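Local coordinates for protein alanine racemase (Oenococcus oeni PSU-1, PDB 3HUR) that belongs to the alanine racemase family, whose chains join an N-terminal TIM-barrel domain to a C-terminal domain rich in beta strands, at residues I103-P108 with L123-A128; A63-N68 with P83-G88. All coordinates share one frame; numbering follows the deposited sequence.

Overall arrangement
Both contacts pair neighbouring parallel strands of the alpha/beta barrel of the N-terminal domain. From the N terminus, contact 2 comes first: 63-68 runs into helix 69-77, and the chain returns as 83-88 to close a beta-alpha-beta unit. Helix 95-100 then leads to 103-108, and after helix 110-114 the strand in 123-128 closes contact 1. The two units follow in series, neither nesting nor crossing. They join edge to edge in the sheet, because strands 84-86 and 103-107 are adjacent: Val104 N lies 2.6 Å from Ile84 O, a probable hydrogen bond. Four successive strands thus form one continuous piece of barrel wall, the contact centres about 10 Å apart.

Contact 1 (I103-P108 with L123-A128); sequences IVITIP and LKVSLA
Ile107 lies over Val125 and beside Leu127 where two parallel strands of the TIM barrel, the ends of one beta-alpha-beta unit running through helix 110-114, pair with an axis angle of 37°. Its CG1 branch is set beside the backbone N and anti to the carbonyl carbon (chi1 -57°), which lays CG1 and CD1 across Val125: CG1 reaches Val125 CB at 3.7 Å, and CD1 meets Leu127 CD1 at 3.9 Å. On the same face Ile105 CD1 touches Leu123 CD1, the two side chains crossing at about a right angle, and Phe98 of helix 95-100 packs against both, so this is the helix-facing side of the wall.

Ser126 is gripped through its backbone. Its carbonyl O accepts a nearly straight bond from Ile107 N (2.7 Å, 167° at the hydrogen), and its N donates to Ile105 O at 2.8 Å. The side chain turns to the other face, shared with Thr106, where Ser126 OG packs at 3.5 Å against Val104 CG1. Trp85 and Tyr163 also border this face; the hydroxyl of Thr106 is hydrogen-bonded to that of Tyr163. Strand residues line this face while helix 95-100 lies against the other, consistent with its being the barrel interior.

Lys124 enters the contact by its base. CB rests on Val104 CG2, whereas the extended chain beyond CG leads away to a long, weak ion pair with Asp102. Lys124 O takes the N-H of Ile105 at 3.0 Å, the donor tilted out of the carbonyl plane. At this end of the pair a water replaces a direct backbone bond: it donates to Ile103 O at 2.7 Å and accepts from Lys124 N at 3.0 Å.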
# COMPACT_ATOMS: atom_id res chain seq x y z
N ILE A 103 -10.81 -39.95 -9.64
CA ILE A 103 -9.80 -38.94 -9.59
C ILE A 103 -8.45 -39.56 -9.86
O ILE A 103 -8.06 -40.52 -9.18
CB ILE A 103 -9.75 -38.25 -8.20
CG1 ILE A 103 -11.07 -37.54 -7.92
CG2 ILE A 103 -8.55 -37.31 -8.11
CD1 ILE A 103 -11.09 -36.81 -6.60
N VAL A 104 -7.74 -39.00 -10.84
CA VAL A 104 -6.40 -39.43 -11.14
C VAL A 104 -5.46 -38.83 -10.13
O VAL A 104 -5.58 -37.68 -9.79
CB VAL A 104 -5.96 -38.93 -12.52
CG1 VAL A 104 -4.49 -39.29 -12.79
CG2 VAL A 104 -6.87 -39.46 -13.60
N ILE A 105 -4.47 -39.60 -9.67
CA ILE A 105 -3.44 -39.08 -8.78
C ILE A 105 -2.03 -39.32 -9.36
O ILE A 105 -1.86 -40.13 -10.26
CB ILE A 105 -3.56 -39.64 -7.35
CG1 ILE A 105 -3.20 -41.12 -7.27
CG2 ILE A 105 -4.99 -39.40 -6.78
CD1 ILE A 105 -3.22 -41.64 -5.85
N THR A 106 -1.06 -38.55 -8.86
CA THR A 106 0.31 -38.62 -9.29
C THR A 106 1.05 -39.68 -8.46
O THR A 106 0.80 -39.83 -7.27
CB THR A 106 1.04 -37.26 -9.18
OG1 THR A 106 0.87 -36.50 -10.38
CG2 THR A 106 2.50 -37.45 -8.99
N ILE A 107 1.92 -40.45 -9.12
CA ILE A 107 2.78 -41.36 -8.43
C ILE A 107 4.03 -40.56 -8.10
O ILE A 107 4.71 -40.07 -9.00
CB ILE A 107 3.19 -42.57 -9.26
CG1 ILE A 107 1.96 -43.33 -9.76
CG2 ILE A 107 4.04 -43.47 -8.39
CD1 ILE A 107 2.27 -44.60 -10.52
N PRO A 108 4.34 -40.44 -6.81
CA PRO A 108 5.39 -39.53 -6.43
C PRO A 108 6.77 -40.15 -6.34
O PRO A 108 7.76 -39.41 -6.41
CB PRO A 108 4.94 -39.10 -5.03
CG PRO A 108 4.32 -40.30 -4.49
CD PRO A 108 3.57 -40.88 -5.65
N LEU A 123 -7.74 -47.64 -9.53
CA LEU A 123 -7.03 -46.42 -9.19
C LEU A 123 -6.28 -45.94 -10.41
O LEU A 123 -5.43 -46.66 -10.94
CB LEU A 123 -6.02 -46.67 -8.06
CG LEU A 123 -5.22 -45.45 -7.58
CD1 LEU A 123 -6.14 -44.39 -6.93
CD2 LEU A 123 -4.11 -45.85 -6.61
N LYS A 124 -6.60 -44.72 -10.85
CA LYS A 124 -5.94 -44.13 -12.02
C LYS A 124 -4.77 -43.26 -11.54
O LYS A 124 -4.94 -42.41 -10.66
CB LYS A 124 -6.90 -43.27 -12.80
CG LYS A 124 -8.21 -43.95 -13.12
CD LYS A 124 -9.06 -43.08 -14.01
CE LYS A 124 -10.17 -43.83 -14.65
NZ LYS A 124 -10.51 -43.09 -15.89
N VAL A 125 -3.59 -43.50 -12.13
CA VAL A 125 -2.34 -42.99 -11.63
C VAL A 125 -1.57 -42.37 -12.76
O VAL A 125 -1.78 -42.73 -13.90
CB VAL A 125 -1.48 -44.10 -10.97
CG1 VAL A 125 -2.19 -44.65 -9.72
CG2 VAL A 125 -1.15 -45.20 -11.97
N SER A 126 -0.70 -41.42 -12.44
CA SER A 126 0.12 -40.74 -13.42
C SER A 126 1.54 -40.81 -12.96
O SER A 126 1.83 -40.61 -11.80
CB SER A 126 -0.23 -39.25 -13.56
OG SER A 126 -1.36 -39.08 -14.37
N LEU A 127 2.43 -41.02 -13.90
CA LEU A 127 3.80 -41.25 -13.57
C LEU A 127 4.55 -40.01 -14.01
O LEU A 127 4.54 -39.62 -15.18
CB LEU A 127 4.24 -42.47 -14.33
CG LEU A 127 5.55 -43.12 -13.97
CD1 LEU A 127 5.48 -43.71 -12.58
CD2 LEU A 127 5.73 -44.20 -15.03
N ALA A 128 5.18 -39.37 -13.04
CA ALA A 128 5.78 -38.07 -13.27
C ALA A 128 7.25 -38.29 -13.49
O ALA A 128 7.90 -38.93 -12.68
CB ALA A 128 5.55 -37.17 -12.07
O HOH W 1 -8.72 -43.17 -9.47

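Contact 2 (A63-N68 with P83-G88); sequences ALIVSN and PIWVLG. With SO4 (sulfate ion), chain D.
With chi1 of -50°, Ile65 sets CG1 opposite its own carbonyl carbon, and CD1 then lies beside the indole of Trp85, whose CG is trans to the backbone N (chi1 171°). The two side chains point the same way, and Ile65 CD1 approaches Trp85 CE3 obliquely at 3.8 Å. Leu87 completes the cluster: its CG meets Ile65 CG2 at 3.5 Å, while its CD2 lies over one face of the indole, toward the rim.

The backbones form a regular parallel pair of TIM-barrel strands, their axes at 19°. Leu64 N to Pro83 O, Trp85 N to Leu64 O and Val66 N to Trp85 O are each 3.0 Å; Leu87 N to Val66 O is weak. On the opposite face, Val66 CG2 packs against Val86 CG2 at 4.0 Å beneath helix 69-77.

Past the strand, Asn68 ND2 donates to O2 of a sulfate, probably from the crystallisation liquor, also held by Asp42 N and Arg8 of the second subunit. Side chains packing across this pair are thus essentially apolar, Trp85 NE1 bonding weakly to Thr106 OG1, whereas polar links gather past the strand ends, where Ser67 O bonds His7 ND1 of the second subunit.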
# COMPACT_ATOMS: atom_id res chain seq x y z
N ALA A 63 -10.03 -33.92 -19.92
CA ALA A 63 -9.92 -34.02 -18.47
C ALA A 63 -9.69 -32.64 -17.84
O ALA A 63 -9.49 -31.62 -18.51
CB ALA A 63 -8.85 -34.94 -18.09
N LEU A 64 -9.70 -32.62 -16.53
CA LEU A 64 -9.49 -31.40 -15.78
C LEU A 64 -8.42 -31.69 -14.78
O LEU A 64 -8.45 -32.74 -14.16
CB LEU A 64 -10.78 -31.01 -15.03
CG LEU A 64 -12.03 -30.87 -15.89
CD1 LEU A 64 -13.28 -30.72 -14.99
CD2 LEU A 64 -11.87 -29.72 -16.83
N ILE A 65 -7.48 -30.76 -14.61
CA ILE A 65 -6.43 -30.88 -13.57
C ILE A 65 -6.59 -29.72 -12.56
O ILE A 65 -6.79 -28.56 -12.95
CB ILE A 65 -5.00 -30.80 -14.20
CG1 ILE A 65 -4.87 -31.76 -15.39
CG2 ILE A 65 -3.96 -31.10 -13.16
CD1 ILE A 65 -3.47 -31.77 -16.18
N VAL A 66 -6.53 -30.05 -11.28
CA VAL A 66 -6.68 -29.11 -10.19
C VAL A 66 -5.63 -29.41 -9.12
O VAL A 66 -4.93 -30.43 -9.22
CB VAL A 66 -8.13 -29.12 -9.59
CG1 VAL A 66 -9.20 -28.82 -10.67
CG2 VAL A 66 -8.38 -30.36 -8.90
N SER A 67 -5.51 -28.51 -8.12
CA SER A 67 -4.39 -28.51 -7.13
C SER A 67 -4.72 -29.10 -5.77
O SER A 67 -3.86 -29.28 -4.94
CB SER A 67 -3.91 -27.08 -6.88
OG SER A 67 -3.90 -26.32 -8.11
N ASN A 68 -5.99 -29.34 -5.51
CA ASN A 68 -6.45 -29.77 -4.21
C ASN A 68 -7.58 -30.78 -4.39
O ASN A 68 -8.47 -30.64 -5.23
CB ASN A 68 -6.94 -28.56 -3.39
CG ASN A 68 -5.81 -27.63 -2.92
OD1 ASN A 68 -5.08 -27.91 -1.92
ND2 ASN A 68 -5.70 -26.48 -3.58
N PRO A 83 -12.91 -36.97 -16.32
CA PRO A 83 -11.93 -37.37 -15.28
C PRO A 83 -11.16 -36.14 -14.75
O PRO A 83 -10.93 -35.19 -15.47
CB PRO A 83 -11.00 -38.34 -16.00
CG PRO A 83 -11.34 -38.22 -17.51
CD PRO A 83 -12.65 -37.53 -17.66
N ILE A 84 -10.77 -36.21 -13.48
CA ILE A 84 -10.13 -35.13 -12.79
C ILE A 84 -8.91 -35.65 -12.13
O ILE A 84 -8.91 -36.74 -11.57
CB ILE A 84 -11.03 -34.53 -11.67
CG1 ILE A 84 -12.20 -33.77 -12.30
CG2 ILE A 84 -10.22 -33.59 -10.80
CD1 ILE A 84 -13.47 -33.87 -11.55
N TRP A 85 -7.87 -34.83 -12.14
CA TRP A 85 -6.57 -35.25 -11.69
C TRP A 85 -6.13 -34.19 -10.72
O TRP A 85 -6.04 -33.03 -11.07
CB TRP A 85 -5.67 -35.32 -12.94
CG TRP A 85 -4.21 -35.53 -12.76
CD1 TRP A 85 -3.52 -35.76 -11.60
CD2 TRP A 85 -3.25 -35.58 -13.82
NE1 TRP A 85 -2.18 -35.90 -11.89
CE2 TRP A 85 -2.01 -35.81 -13.25
CE3 TRP A 85 -3.34 -35.42 -15.21
CZ2 TRP A 85 -0.85 -35.88 -14.00
CZ3 TRP A 85 -2.19 -35.50 -15.95
CH2 TRP A 85 -0.97 -35.73 -15.35
N VAL A 86 -5.88 -34.61 -9.50
CA VAL A 86 -5.45 -33.72 -8.45
C VAL A 86 -3.94 -33.82 -8.30
O VAL A 86 -3.39 -34.90 -8.25
CB VAL A 86 -6.19 -34.09 -7.15
CG1 VAL A 86 -5.74 -33.18 -5.96
CG2 VAL A 86 -7.67 -33.96 -7.41
N LEU A 87 -3.26 -32.68 -8.18
CA LEU A 87 -1.83 -32.66 -8.49
C LEU A 87 -0.85 -33.07 -7.41
O LEU A 87 0.25 -33.63 -7.75
CB LEU A 87 -1.40 -31.32 -9.09
CG LEU A 87 -1.64 -31.23 -10.60
CD1 LEU A 87 -1.10 -29.91 -11.13
CD2 LEU A 87 -1.00 -32.40 -11.32
N GLY A 88 -1.19 -32.82 -6.14
CA GLY A 88 -0.21 -33.06 -5.08
C GLY A 88 -0.78 -33.90 -3.97
O GLY A 88 -0.37 -33.78 -2.82
S SO4 D . -8.47 -24.38 -5.88
O1 SO4 D . -8.06 -23.11 -5.31
O2 SO4 D . -7.35 -25.32 -6.18
O3 SO4 D . -9.43 -24.90 -4.90
O4 SO4 D . -9.17 -24.05 -7.13